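Local coordinates for probable transcriptional regulator, LysR family protein (Rhodococcus sp., PDB 2QL3), which is probably a DNA-binding transcription factor, represented here by its C-terminal substrate-binding domain of the periplasmic-binding-protein type, at residues Gln49-Glu54 with Asp64-Trp69; Glu68-Pro73 with Trp188-Thr193; His87-Val92 with Ala99-His104; Leu83-Pro88 with Pro168-Pro173; Thr76-Val81 with Pro179-Val184. All blocks are in the same frame, centred on the assembly; numbering follows the deposited sequence.

Contact 1. Residues Gln49-Glu54 with Asp64-Trp69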
# COMPACT_ATOMS: atom_id res chain seq x y z
N GLN A 49 -15.94 -9.33 -10.44
CA GLN A 49 -16.29 -10.21 -9.34
C GLN A 49 -17.71 -9.94 -8.84
O GLN A 49 -18.53 -10.89 -8.71
CB GLN A 49 -15.21 -10.15 -8.23
CG GLN A 49 -13.92 -10.79 -8.72
CD GLN A 49 -12.63 -10.37 -7.95
OE1 GLN A 49 -11.53 -10.37 -8.53
NE2 GLN A 49 -12.76 -10.07 -6.68
N LEU A 50 -18.04 -8.68 -8.60
CA LEU A 50 -19.42 -8.30 -8.21
C LEU A 50 -20.49 -8.74 -9.23
O LEU A 50 -21.54 -9.28 -8.86
CB LEU A 50 -19.55 -6.81 -7.91
CG LEU A 50 -20.75 -6.34 -7.02
CD1 LEU A 50 -20.65 -6.81 -5.58
CD2 LEU A 50 -20.84 -4.82 -6.96
N GLU A 51 -20.25 -8.51 -10.52
CA GLU A 51 -21.21 -8.97 -11.55
C GLU A 51 -21.42 -10.48 -11.50
O GLU A 51 -22.54 -10.95 -11.73
CB GLU A 51 -20.81 -8.59 -12.99
CG GLU A 51 -20.92 -7.11 -13.34
CD GLU A 51 -22.33 -6.64 -13.62
OE1 GLU A 51 -23.20 -7.44 -14.10
OE2 GLU A 51 -22.57 -5.42 -13.36
N GLY A 52 -20.35 -11.23 -11.27
CA GLY A 52 -20.49 -12.70 -11.28
C GLY A 52 -20.89 -13.38 -9.97
O GLY A 52 -20.89 -14.63 -9.88
N GLY A 53 -21.19 -12.58 -8.94
CA GLY A 53 -21.62 -13.06 -7.65
C GLY A 53 -20.53 -13.54 -6.72
O GLY A 53 -20.80 -14.24 -5.76
N GLU A 54 -19.29 -13.20 -7.03
CA GLU A 54 -18.18 -13.63 -6.23
C GLU A 54 -18.07 -12.74 -5.01
O GLU A 54 -17.47 -13.14 -4.01
CB GLU A 54 -16.85 -13.55 -7.02
CG GLU A 54 -16.69 -14.59 -8.12
CD GLU A 54 -15.32 -14.43 -8.82
OE1 GLU A 54 -15.29 -13.93 -9.98
OE2 GLU A 54 -14.29 -14.78 -8.20
N ASP A 64 -17.25 6.56 -11.66
CA ASP A 64 -17.29 5.66 -12.83
C ASP A 64 -17.95 4.27 -12.55
O ASP A 64 -17.51 3.26 -13.08
CB ASP A 64 -15.84 5.45 -13.41
CG ASP A 64 -15.04 6.80 -13.67
OD1 ASP A 64 -15.63 7.76 -14.17
OD2 ASP A 64 -13.78 6.86 -13.42
N LEU A 65 -18.96 4.22 -11.69
CA LEU A 65 -19.57 2.94 -11.30
C LEU A 65 -20.67 2.61 -12.31
O LEU A 65 -21.23 3.52 -12.88
CB LEU A 65 -20.15 3.05 -9.87
CG LEU A 65 -19.20 3.39 -8.71
CD1 LEU A 65 -19.94 3.39 -7.37
CD2 LEU A 65 -17.98 2.45 -8.67
N SER A 66 -21.00 1.34 -12.54
CA SER A 66 -22.20 1.08 -13.33
C SER A 66 -23.44 1.64 -12.66
O SER A 66 -23.58 1.59 -11.44
CB SER A 66 -22.50 -0.40 -13.58
OG SER A 66 -21.60 -1.19 -12.86
N PRO A 67 -24.35 2.15 -13.50
CA PRO A 67 -25.73 2.37 -13.07
C PRO A 67 -26.44 1.12 -12.57
O PRO A 67 -27.49 1.26 -11.97
CB PRO A 67 -26.42 2.89 -14.35
CG PRO A 67 -25.35 3.49 -15.14
CD PRO A 67 -24.13 2.61 -14.89
N GLU A 68 -25.89 -0.09 -12.80
CA GLU A 68 -26.55 -1.34 -12.35
C GLU A 68 -26.40 -1.55 -10.81
O GLU A 68 -27.03 -2.45 -10.24
CB GLU A 68 -26.00 -2.58 -13.11
CG GLU A 68 -26.52 -2.84 -14.60
CD GLU A 68 -26.43 -4.34 -15.06
OE1 GLU A 68 -25.32 -4.85 -15.47
OE2 GLU A 68 -27.48 -5.03 -15.06
N TRP A 69 -25.55 -0.73 -10.18
CA TRP A 69 -25.20 -0.84 -8.77
C TRP A 69 -26.00 0.12 -7.91
O TRP A 69 -26.08 1.30 -8.17
CB TRP A 69 -23.70 -0.55 -8.57
CG TRP A 69 -22.78 -1.65 -9.19
CD1 TRP A 69 -23.13 -2.65 -10.08
CD2 TRP A 69 -21.37 -1.76 -9.00
NE1 TRP A 69 -22.03 -3.38 -10.43
CE2 TRP A 69 -20.93 -2.88 -9.77
CE3 TRP A 69 -20.43 -1.05 -8.24
CZ2 TRP A 69 -19.60 -3.30 -9.78
CZ3 TRP A 69 -19.11 -1.48 -8.23
CH2 TRP A 69 -18.69 -2.58 -9.02
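Leu-50 and Trp-69 make the compact half of this contact, showing how one methyl of a leucine's branched end can fill the face of an indole. The CD2 methyl stands over the centre of the six-membered ring, 3.4 Å from Trp-69 CE2, in a CH-pi approach only 14° off the ring normal. Leucine CG lies anti to the backbone N (chi1 -158°), which carries CD2 out from the helix to meet the ring. On the opposite face, Ser-66 OG sits 3.3 Å above the indole plane, offset toward the rim; the type I turn from Ser-66 to Trp-69 brings the hydroxyl back over the ring three residues on, opposite the leucine methyl. In the substrate-binding domain of this LysR family member, the pairing lays the last turn of helix 43-51 against the start of strand 69-84. The helix stops just beyond, in a Schellman motif with Gly-53 at positive phi and Glu-54 N bonded to Gln-49 O at 3.0 Å. Packing is looser and more polar toward solvent. Glu-51, bent at chi2, brings OE2 near the indole plane at its edge, 3.6 Å from Trp-69 NE1. The same OE2 is 3.5 Å from Glu-68 OE1, two like charges whose side chains cross at about a right angle while the carboxylate planes stay within 27° of each other. His-189 lies beside both acids and, if protonated, would probably ease their repulsion.

Contact 2. Residues Glu68-Pro73 with Trp188-Thr193; sequences EWQTVP and WHQEAT
An antiparallel strand pair, the start of strand 69-84 against the end of strand 182-189, frames this contact in the mixed sheet of the domain. Gln-70 and Trp-188 form its hydrogen-bonded pair: Gln-70 N gives to Trp-188 O at 2.8 Å, and Trp-188 N returns a bond to Gln-70 O at 3.0 Å. One step on, Trp-69 and His-189 are a non-hydrogen-bonded pair, after which Gln-190 N bonds Glu-68 O at 2.6 Å. Side chains alternate between the two faces. On one, Trp-188 CG, placed between the backbone N and the carbonyl carbon (chi1 63°), turns the indole under Gln-70. Gln-70 CB then rests on the ring face, 3.3 Å from Trp-188 CE2, while Val-72 CG2 meets the ring edge 4.0 Å from Trp-188 CH2. On the other face His-189 runs side by side with Glu-68, whose CB lies over the imidazole. The rotation of that ring is held at its edge, where Glu-191 N donates in the ring plane to His-189 ND1 at 3.2 Å. Trp-69 meets the same imidazole obliquely, with planes at 52°. Beyond these residues the pairing continues through Val-72 and Val-186; the face bearing Trp-69 is covered by Arg-47 and Leu-50 of helix 43-51, while Trp-188 on the reverse packs on Leu-194.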
# COMPACT_ATOMS: atom_id res chain seq x y z
N GLU A 68 -25.89 -0.09 -12.80
CA GLU A 68 -26.55 -1.34 -12.35
C GLU A 68 -26.40 -1.55 -10.81
O GLU A 68 -27.03 -2.45 -10.24
CB GLU A 68 -26.00 -2.58 -13.11
CG GLU A 68 -26.52 -2.84 -14.60
CD GLU A 68 -26.43 -4.34 -15.06
OE1 GLU A 68 -25.32 -4.85 -15.47
OE2 GLU A 68 -27.48 -5.03 -15.06
N TRP A 69 -25.55 -0.73 -10.18
CA TRP A 69 -25.20 -0.84 -8.77
C TRP A 69 -26.00 0.12 -7.91
O TRP A 69 -26.08 1.30 -8.17
CB TRP A 69 -23.70 -0.55 -8.57
CG TRP A 69 -22.78 -1.65 -9.19
CD1 TRP A 69 -23.13 -2.65 -10.08
CD2 TRP A 69 -21.37 -1.76 -9.00
NE1 TRP A 69 -22.03 -3.38 -10.43
CE2 TRP A 69 -20.93 -2.88 -9.77
CE3 TRP A 69 -20.43 -1.05 -8.24
CZ2 TRP A 69 -19.60 -3.30 -9.78
CZ3 TRP A 69 -19.11 -1.48 -8.23
CH2 TRP A 69 -18.69 -2.58 -9.02
N GLN A 70 -26.64 -0.43 -6.91
CA GLN A 70 -27.26 0.34 -5.84
C GLN A 70 -26.09 0.75 -4.95
O GLN A 70 -25.14 -0.01 -4.79
CB GLN A 70 -28.20 -0.58 -5.09
CG GLN A 70 -29.42 -1.01 -5.88
CD GLN A 70 -30.52 0.04 -5.80
OE1 GLN A 70 -31.31 0.05 -4.85
NE2 GLN A 70 -30.57 0.92 -6.79
N THR A 71 -26.15 1.95 -4.40
CA THR A 71 -25.07 2.46 -3.54
C THR A 71 -25.70 3.20 -2.35
O THR A 71 -26.82 3.67 -2.44
CB THR A 71 -24.12 3.45 -4.27
OG1 THR A 71 -24.86 4.61 -4.67
CG2 THR A 71 -23.39 2.82 -5.51
N VAL A 72 -24.97 3.29 -1.23
CA VAL A 72 -25.39 4.09 -0.08
C VAL A 72 -24.10 4.78 0.42
O VAL A 72 -23.11 4.10 0.69
CB VAL A 72 -26.02 3.21 1.06
CG1 VAL A 72 -26.07 3.98 2.37
CG2 VAL A 72 -27.45 2.76 0.75
N PRO A 73 -24.11 6.12 0.56
CA PRO A 73 -22.90 6.81 0.96
C PRO A 73 -22.48 6.57 2.41
O PRO A 73 -23.30 6.51 3.31
CB PRO A 73 -23.20 8.27 0.67
CG PRO A 73 -24.66 8.40 0.79
CD PRO A 73 -25.24 7.05 0.35
N TRP A 188 -23.91 -2.66 -4.22
CA TRP A 188 -24.28 -4.02 -4.59
C TRP A 188 -25.06 -3.93 -5.88
O TRP A 188 -25.52 -2.88 -6.25
CB TRP A 188 -25.12 -4.70 -3.51
CG TRP A 188 -26.46 -4.05 -3.24
CD1 TRP A 188 -27.66 -4.40 -3.75
CD2 TRP A 188 -26.69 -2.90 -2.41
NE1 TRP A 188 -28.66 -3.55 -3.28
CE2 TRP A 188 -28.09 -2.63 -2.45
CE3 TRP A 188 -25.85 -2.09 -1.62
CZ2 TRP A 188 -28.68 -1.60 -1.71
CZ3 TRP A 188 -26.42 -1.05 -0.90
CH2 TRP A 188 -27.83 -0.80 -0.96
N HIS A 189 -25.21 -5.04 -6.57
CA HIS A 189 -25.84 -5.02 -7.89
C HIS A 189 -27.38 -5.03 -7.78
O HIS A 189 -27.94 -5.84 -7.06
CB HIS A 189 -25.29 -6.26 -8.61
CG HIS A 189 -25.46 -6.25 -10.10
ND1 HIS A 189 -26.69 -6.42 -10.70
CD2 HIS A 189 -24.55 -6.17 -11.10
CE1 HIS A 189 -26.53 -6.44 -12.02
NE2 HIS A 189 -25.24 -6.29 -12.29
N GLN A 190 -28.05 -4.08 -8.47
CA GLN A 190 -29.52 -4.00 -8.65
C GLN A 190 -30.24 -5.32 -8.75
O GLN A 190 -31.39 -5.43 -8.33
CB GLN A 190 -29.83 -3.34 -10.00
CG GLN A 190 -30.59 -2.08 -9.94
CD GLN A 190 -30.33 -1.29 -11.15
OE1 GLN A 190 -30.32 -1.83 -12.27
NE2 GLN A 190 -30.00 -0.02 -10.94
N GLU A 191 -29.62 -6.29 -9.38
CA GLU A 191 -30.31 -7.52 -9.74
C GLU A 191 -29.95 -8.66 -8.82
O GLU A 191 -30.45 -9.75 -8.99
CB GLU A 191 -29.86 -7.94 -11.13
CG GLU A 191 -29.90 -6.77 -12.10
CD GLU A 191 -31.04 -6.82 -13.07
OE1 GLU A 191 -31.93 -7.71 -13.00
OE2 GLU A 191 -31.02 -5.94 -13.94
N ALA A 192 -29.00 -8.42 -7.91
CA ALA A 192 -28.65 -9.42 -6.92
C ALA A 192 -29.83 -9.72 -5.97
O ALA A 192 -30.59 -8.81 -5.62
CB ALA A 192 -27.43 -8.99 -6.12
N THR A 193 -29.97 -10.98 -5.57
CA THR A 193 -30.88 -11.35 -4.51
C THR A 193 -30.03 -11.35 -3.30
O THR A 193 -29.25 -12.30 -3.08
CB THR A 193 -31.45 -12.74 -4.70
OG1 THR A 193 -32.21 -12.73 -5.88
CG2 THR A 193 -32.42 -13.12 -3.56

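Contact 3. Residues His87-Val92 with Ala99-His104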
# COMPACT_ATOMS: atom_id res chain seq x y z
N HIS A 87 8.83 21.47 0.80
CA HIS A 87 8.26 21.89 -0.46
C HIS A 87 8.11 23.42 -0.55
O HIS A 87 7.64 24.06 0.40
CB HIS A 87 6.94 21.20 -0.73
CG HIS A 87 6.44 21.40 -2.13
ND1 HIS A 87 6.55 20.43 -3.10
CD2 HIS A 87 5.84 22.46 -2.72
CE1 HIS A 87 6.05 20.88 -4.23
NE2 HIS A 87 5.59 22.10 -4.03
N PRO A 88 8.51 24.01 -1.70
CA PRO A 88 8.31 25.42 -2.01
C PRO A 88 6.95 25.93 -1.49
O PRO A 88 6.89 26.93 -0.77
CB PRO A 88 8.35 25.43 -3.53
CG PRO A 88 9.37 24.40 -3.85
CD PRO A 88 9.19 23.32 -2.81
N LEU A 89 5.85 25.22 -1.79
CA LEU A 89 4.55 25.72 -1.39
C LEU A 89 4.12 25.31 0.03
O LEU A 89 2.97 25.54 0.41
CB LEU A 89 3.48 25.35 -2.42
CG LEU A 89 3.38 26.26 -3.65
CD1 LEU A 89 4.60 26.21 -4.56
CD2 LEU A 89 2.12 25.92 -4.40
N ALA A 90 5.01 24.71 0.83
CA ALA A 90 4.55 24.16 2.14
C ALA A 90 4.38 25.23 3.20
O ALA A 90 3.71 25.00 4.20
CB ALA A 90 5.47 23.06 2.66
N GLY A 91 5.02 26.38 2.96
CA GLY A 91 4.77 27.63 3.69
C GLY A 91 3.37 28.24 3.47
O GLY A 91 2.83 28.89 4.36
N VAL A 92 2.77 28.01 2.29
CA VAL A 92 1.41 28.52 1.95
C VAL A 92 0.44 28.34 3.10
O VAL A 92 -0.03 27.23 3.38
CB VAL A 92 0.79 27.91 0.60
CG1 VAL A 92 -0.74 28.07 0.55
CG2 VAL A 92 1.41 28.56 -0.64
N ALA A 99 -3.17 25.38 -9.72
CA ALA A 99 -2.46 26.10 -10.77
C ALA A 99 -1.05 26.52 -10.35
O ALA A 99 -0.17 26.65 -11.22
CB ALA A 99 -3.28 27.33 -11.22
N ASP A 100 -0.83 26.73 -9.05
CA ASP A 100 0.47 27.18 -8.51
C ASP A 100 1.52 26.08 -8.47
O ASP A 100 2.69 26.34 -8.30
CB ASP A 100 0.32 27.86 -7.13
CG ASP A 100 -0.51 29.16 -7.20
OD1 ASP A 100 -0.76 29.80 -6.14
OD2 ASP A 100 -0.94 29.54 -8.32
N LEU A 101 1.09 24.84 -8.67
CA LEU A 101 1.95 23.66 -8.70
C LEU A 101 2.09 23.12 -10.12
O LEU A 101 2.70 22.08 -10.33
CB LEU A 101 1.32 22.59 -7.80
CG LEU A 101 1.42 22.88 -6.31
CD1 LEU A 101 0.39 22.03 -5.63
CD2 LEU A 101 2.86 22.54 -5.84
N ALA A 102 1.53 23.81 -11.11
CA ALA A 102 1.56 23.30 -12.49
C ALA A 102 2.98 22.99 -12.98
O ALA A 102 3.17 22.07 -13.81
CB ALA A 102 0.84 24.27 -13.46
N GLU A 103 3.96 23.77 -12.52
CA GLU A 103 5.32 23.55 -12.97
C GLU A 103 6.21 22.75 -11.98
O GLU A 103 7.38 22.53 -12.26
CB GLU A 103 5.98 24.88 -13.43
CG GLU A 103 5.34 25.46 -14.74
CD GLU A 103 5.68 24.62 -16.02
OE1 GLU A 103 6.85 24.70 -16.51
OE2 GLU A 103 4.79 23.88 -16.53
N HIS A 104 5.66 22.30 -10.85
CA HIS A 104 6.41 21.47 -9.88
C HIS A 104 6.12 20.00 -10.20
O HIS A 104 5.00 19.68 -10.65
CB HIS A 104 5.95 21.75 -8.46
CG HIS A 104 6.38 23.08 -7.93
ND1 HIS A 104 5.61 24.22 -8.06
CD2 HIS A 104 7.49 23.44 -7.25
CE1 HIS A 104 6.25 25.24 -7.51
NE2 HIS A 104 7.39 24.79 -7.00
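Leu-89 and His-104 stand at the centre of this surface contact, an instance of two short loop segments joined through side chains alone. The CD1 methyl of Leu-89 comes within 3.5 Å of His-104 CE1, obliquely to the imidazole. Its other branch, CD2, slides past Leu-101 in the opposite direction and lies 3.7 Å from Leu-101 CG; Asp-100 contributes its CB methylene, 3.8 Å from the same Leu-89 CD2. His-104 CG, anti to the carbonyl carbon (chi1 -72°), turns the imidazole toward Pro-88 and Leu-89, and Pro-88 CB lies 3.7 Å from His-104 NE2. The His-87 ring meets His-104 obliquely, one corner over the face of the His-104 imidazole, centroids 5.1 Å apart and planes at 45°. Exchanging His-104 for an alanine would probably open a gap beside Pro-88 and Leu-89 and leave the His-87 ring without its aromatic neighbour. Backbone turns set up this first shell. Ala-90 N bonds back to His-87 O at 2.7 Å, presenting Pro-88 and Leu-89 together, and a type I turn closed by His-104 N on Leu-101 O at 3.0 Å puts histidine and leucine next to each other. Farther out, Trp-151 NE1 donates to His-104 O, and the same residue packs on His-87. Both segments belong to the connection that leaves strand 69-84 and enters strand 106-109, with Leu-101 CD1 reaching back to Val-81 of the first strand.

Contact 4. Residues Leu83-Pro88 with Pro168-Pro173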
# COMPACT_ATOMS: atom_id res chain seq x y z
N LEU A 83 2.06 17.70 0.41
CA LEU A 83 3.40 18.26 0.17
C LEU A 83 4.37 17.70 1.21
O LEU A 83 3.96 17.26 2.32
CB LEU A 83 3.37 19.76 0.44
CG LEU A 83 2.90 20.75 -0.64
CD1 LEU A 83 2.33 20.12 -1.91
CD2 LEU A 83 2.07 21.89 -0.05
N GLY A 84 5.64 17.70 0.84
CA GLY A 84 6.72 17.46 1.78
C GLY A 84 6.97 18.76 2.52
O GLY A 84 6.65 19.85 2.02
N ALA A 85 7.54 18.64 3.71
CA ALA A 85 7.73 19.77 4.63
C ALA A 85 8.68 20.85 4.08
O ALA A 85 8.58 22.00 4.49
CB ALA A 85 8.22 19.28 5.97
N GLU A 86 9.58 20.46 3.18
CA GLU A 86 10.55 21.36 2.54
C GLU A 86 10.04 21.87 1.18
O GLU A 86 10.75 22.61 0.47
CB GLU A 86 11.89 20.62 2.33
CG GLU A 86 12.58 20.28 3.64
CD GLU A 86 13.84 19.43 3.46
OE1 GLU A 86 14.35 19.32 2.33
OE2 GLU A 86 14.33 18.88 4.45
N HIS A 87 8.83 21.47 0.80
CA HIS A 87 8.26 21.89 -0.46
C HIS A 87 8.11 23.42 -0.55
O HIS A 87 7.64 24.06 0.40
CB HIS A 87 6.94 21.20 -0.73
CG HIS A 87 6.44 21.40 -2.13
ND1 HIS A 87 6.55 20.43 -3.10
CD2 HIS A 87 5.84 22.46 -2.72
CE1 HIS A 87 6.05 20.88 -4.23
NE2 HIS A 87 5.59 22.10 -4.03
N PRO A 88 8.51 24.01 -1.70
CA PRO A 88 8.31 25.42 -2.01
C PRO A 88 6.95 25.93 -1.49
O PRO A 88 6.89 26.93 -0.77
CB PRO A 88 8.35 25.43 -3.53
CG PRO A 88 9.37 24.40 -3.85
CD PRO A 88 9.19 23.32 -2.81
N PRO A 168 7.32 13.84 7.82
CA PRO A 168 5.96 14.38 7.88
C PRO A 168 5.48 14.69 6.48
O PRO A 168 6.24 14.79 5.51
CB PRO A 168 6.11 15.66 8.68
CG PRO A 168 7.46 16.16 8.26
CD PRO A 168 8.32 14.91 8.05
N VAL A 169 4.18 14.84 6.39
CA VAL A 169 3.57 15.19 5.16
C VAL A 169 2.68 16.38 5.53
O VAL A 169 2.19 16.48 6.67
CB VAL A 169 2.87 13.93 4.69
CG1 VAL A 169 1.39 13.99 4.82
CG2 VAL A 169 3.51 13.37 3.40
N VAL A 170 2.49 17.29 4.59
CA VAL A 170 1.75 18.51 4.82
C VAL A 170 0.59 18.54 3.86
O VAL A 170 0.76 18.60 2.62
CB VAL A 170 2.62 19.78 4.63
CG1 VAL A 170 1.75 21.08 4.89
CG2 VAL A 170 3.91 19.73 5.51
N VAL A 171 -0.61 18.51 4.45
CA VAL A 171 -1.86 18.25 3.74
C VAL A 171 -2.54 19.58 3.63
O VAL A 171 -2.69 20.30 4.62
CB VAL A 171 -2.71 17.18 4.54
CG1 VAL A 171 -4.09 17.08 4.05
CG2 VAL A 171 -2.03 15.80 4.48
N LYS A 172 -2.90 19.98 2.41
CA LYS A 172 -3.57 21.25 2.22
C LYS A 172 -4.83 21.14 1.39
O LYS A 172 -4.85 20.37 0.38
CB LYS A 172 -2.60 22.24 1.57
CG LYS A 172 -1.36 22.43 2.38
CD LYS A 172 -0.65 23.64 1.96
CE LYS A 172 -0.59 24.58 3.12
NZ LYS A 172 0.79 24.50 3.64
N PRO A 173 -5.88 21.93 1.77
CA PRO A 173 -7.08 22.01 0.94
C PRO A 173 -6.79 22.76 -0.37
O PRO A 173 -5.91 23.60 -0.43
CB PRO A 173 -8.07 22.85 1.79
CG PRO A 173 -7.40 23.13 3.11
CD PRO A 173 -5.93 22.83 2.94
O HOH W 1 8.56 16.00 4.71
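Leu-83 O receives Val-170 N at 2.7 Å and also faces the CA-H of Val-169, 3.5 Å from that CA. Val-170 O in return accepts Leu-83 N at 2.7 Å, completing an antiparallel hydrogen-bonded pair between strand 69-84 and strand 169-173. Just past it the direct pairing gives way to water: one molecule accepts from Ala-85 N at 3.0 Å and donates to Pro-168 O at 2.7 Å. Small apolar groups cover this end, Ala-85 CB lying 3.9 Å from Pro-168 CG. Val-170 CG2, anti to its own carbonyl carbon, comes alongside Ala-85 CA. At the other end the Lys-172 chain crosses Leu-83 at about a right angle, and its CD methylene lies 3.8 Å from Leu-83 CD2. Beyond Leu-83, the His-87 ring lies between Leu-83 CG on one face and Pro-88 CD on the other. Two short reciprocal bonds thus fix the strand register, while the water satisfies the amide and carbonyl where the strands part into the Gly-84 to His-87 turn.

Contact 5. Residues Thr76-Val81 with Pro179-Val184; sequences TREPMV and PASVAV. With PO4 (phosphate ion), chain R.
LysR-type substrate-binding domains are built from two lobes joined by crossing strands, and this contact lies where strands 69-84 and 182-189 run between them. Thr-76 faces Ala-183 as a non-hydrogen-bonded antiparallel pair, CA atoms 4.1 Å apart. Arg-77 and Val-182 make the hydrogen-bonded pair beside it, each amide giving to the other's carbonyl: Arg-77 N to Val-182 O at 2.8 Å and Val-182 N to Arg-77 O at 2.8 Å. In the second bond the donor stands above the carbonyl plane, 35° out of it. Past Glu-78 the strands part and prolines take over, Pro-79 CG lying 3.8 Å from Pro-179 CB as the two rings slide past each other in opposite directions. Glu-78, bent at chi2 (-110°), crosses Pro-179 at about a right angle and sets CG 3.7 Å from Ser-181 OG. Its OE1 is 2.7 Å from Pro-179 O, two acceptors pressed together, which might favour a protonated carboxyl group. Cutting Glu-78 back to an alanine would probably open a gap beside Pro-179 and Ser-181 and deprive Lys-178 of the side chain it packs on. A phosphate, probably from the crystallisation liquor, takes a hydrogen bond from Thr-76 N at its O3, modelled too short for its length to be trusted. Around the pair, Val-182 packs on Tyr-61 of strand 57-61, His-117 of helix 114-125 meets both Val-182 and Pro-79, and Val-81 continues into pairing with Lys-172 of strand 169-173.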
# COMPACT_ATOMS: atom_id res chain seq x y z
N THR A 76 -17.96 11.23 2.65
CA THR A 76 -17.58 12.02 1.51
C THR A 76 -16.25 12.70 1.86
O THR A 76 -16.02 13.09 2.99
CB THR A 76 -18.61 13.10 1.24
OG1 THR A 76 -19.85 12.49 0.89
CG2 THR A 76 -18.20 13.90 0.04
N ARG A 77 -15.39 12.88 0.88
CA ARG A 77 -14.13 13.58 1.16
C ARG A 77 -13.73 14.39 -0.01
O ARG A 77 -13.87 13.99 -1.15
CB ARG A 77 -12.97 12.61 1.47
CG ARG A 77 -13.30 11.59 2.56
CD ARG A 77 -12.60 11.94 3.83
NE ARG A 77 -11.52 10.97 4.07
CZ ARG A 77 -10.45 11.19 4.84
NH1 ARG A 77 -10.29 12.36 5.48
NH2 ARG A 77 -9.54 10.21 4.99
N GLU A 78 -13.20 15.54 0.31
CA GLU A 78 -12.60 16.48 -0.63
C GLU A 78 -11.20 16.00 -1.04
O GLU A 78 -10.40 15.68 -0.18
CB GLU A 78 -12.45 17.77 0.15
CG GLU A 78 -13.47 18.84 -0.09
CD GLU A 78 -12.83 20.00 -0.85
OE1 GLU A 78 -13.31 20.25 -1.99
OE2 GLU A 78 -11.87 20.66 -0.33
N PRO A 79 -10.88 15.96 -2.35
CA PRO A 79 -9.43 15.80 -2.69
C PRO A 79 -8.59 16.90 -2.02
O PRO A 79 -9.07 18.06 -1.91
CB PRO A 79 -9.36 16.01 -4.20
CG PRO A 79 -10.80 15.89 -4.68
CD PRO A 79 -11.75 16.06 -3.53
N MSE A 80 -7.38 16.52 -1.58
CA MSE A 80 -6.39 17.41 -0.96
C MSE A 80 -4.99 17.29 -1.59
O MSE A 80 -4.61 16.26 -2.16
CB MSE A 80 -6.30 17.18 0.55
CG MSE A 80 -5.63 15.86 0.96
SE MSE A 80 -6.43 15.09 2.62
CE MSE A 80 -7.97 14.09 1.91
N VAL A 81 -4.26 18.38 -1.54
CA VAL A 81 -2.87 18.39 -1.93
C VAL A 81 -2.02 17.91 -0.75
O VAL A 81 -2.35 18.22 0.39
CB VAL A 81 -2.42 19.83 -2.47
CG1 VAL A 81 -0.94 19.97 -2.45
CG2 VAL A 81 -2.90 19.94 -3.90
N PRO A 179 -12.24 21.54 -5.54
CA PRO A 179 -12.59 20.27 -6.18
C PRO A 179 -13.84 19.57 -5.64
O PRO A 179 -14.23 19.74 -4.49
CB PRO A 179 -11.35 19.42 -5.98
CG PRO A 179 -10.76 19.98 -4.71
CD PRO A 179 -10.92 21.44 -4.88
N ALA A 180 -14.49 18.83 -6.52
CA ALA A 180 -15.71 18.07 -6.23
C ALA A 180 -15.39 17.06 -5.11
O ALA A 180 -14.29 16.47 -5.13
CB ALA A 180 -16.18 17.33 -7.54
N SER A 181 -16.26 16.94 -4.12
CA SER A 181 -16.11 15.88 -3.11
C SER A 181 -16.42 14.52 -3.73
O SER A 181 -17.19 14.42 -4.70
CB SER A 181 -17.04 16.11 -1.92
OG SER A 181 -16.67 17.35 -1.34
N VAL A 182 -15.82 13.48 -3.15
CA VAL A 182 -16.03 12.14 -3.63
C VAL A 182 -16.58 11.34 -2.48
O VAL A 182 -16.00 11.32 -1.39
CB VAL A 182 -14.68 11.52 -4.14
CG1 VAL A 182 -14.87 10.03 -4.58
CG2 VAL A 182 -14.11 12.36 -5.26
N ALA A 183 -17.69 10.68 -2.76
CA ALA A 183 -18.31 9.76 -1.84
C ALA A 183 -17.64 8.40 -1.90
O ALA A 183 -17.31 7.89 -2.98
CB ALA A 183 -19.80 9.64 -2.15
N VAL A 184 -17.43 7.85 -0.71
CA VAL A 184 -17.20 6.46 -0.51
C VAL A 184 -18.58 5.84 -0.21
O VAL A 184 -19.33 6.28 0.69
CB VAL A 184 -16.23 6.27 0.63
CG1 VAL A 184 -15.90 4.75 0.85
CG2 VAL A 184 -14.93 7.05 0.33
P PO4 R . -19.27 12.57 5.84
O1 PO4 R . -19.98 13.91 5.73
O2 PO4 R . -20.30 11.45 5.84
O3 PO4 R . -18.37 12.46 4.64
O4 PO4 R . -18.41 12.45 7.09

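Strand 69-84 threads four of the five contacts. Contacts 2 and 3 lie at the surface, while 1, 4 and 5 are partly buried. Contacts 2 and 5 pair the strand with the two ends of strand 182-189, one out on a lobe and the other at the crossing between lobes; contact 4 pairs it with strand 169-173. All three rely on backbone bonds, trimmed differently: aromatic rings in contact 2, prolines in contact 5, valine and water in contact 4. Contacts 1 and 3, about 39 Å apart between centres, lack such bonds between their segments and hold by side-chain packing. Contact 1 shares Glu-68 and Trp-69 with contact 2, as contact 3 shares His-87 and Pro-88 with contact 4.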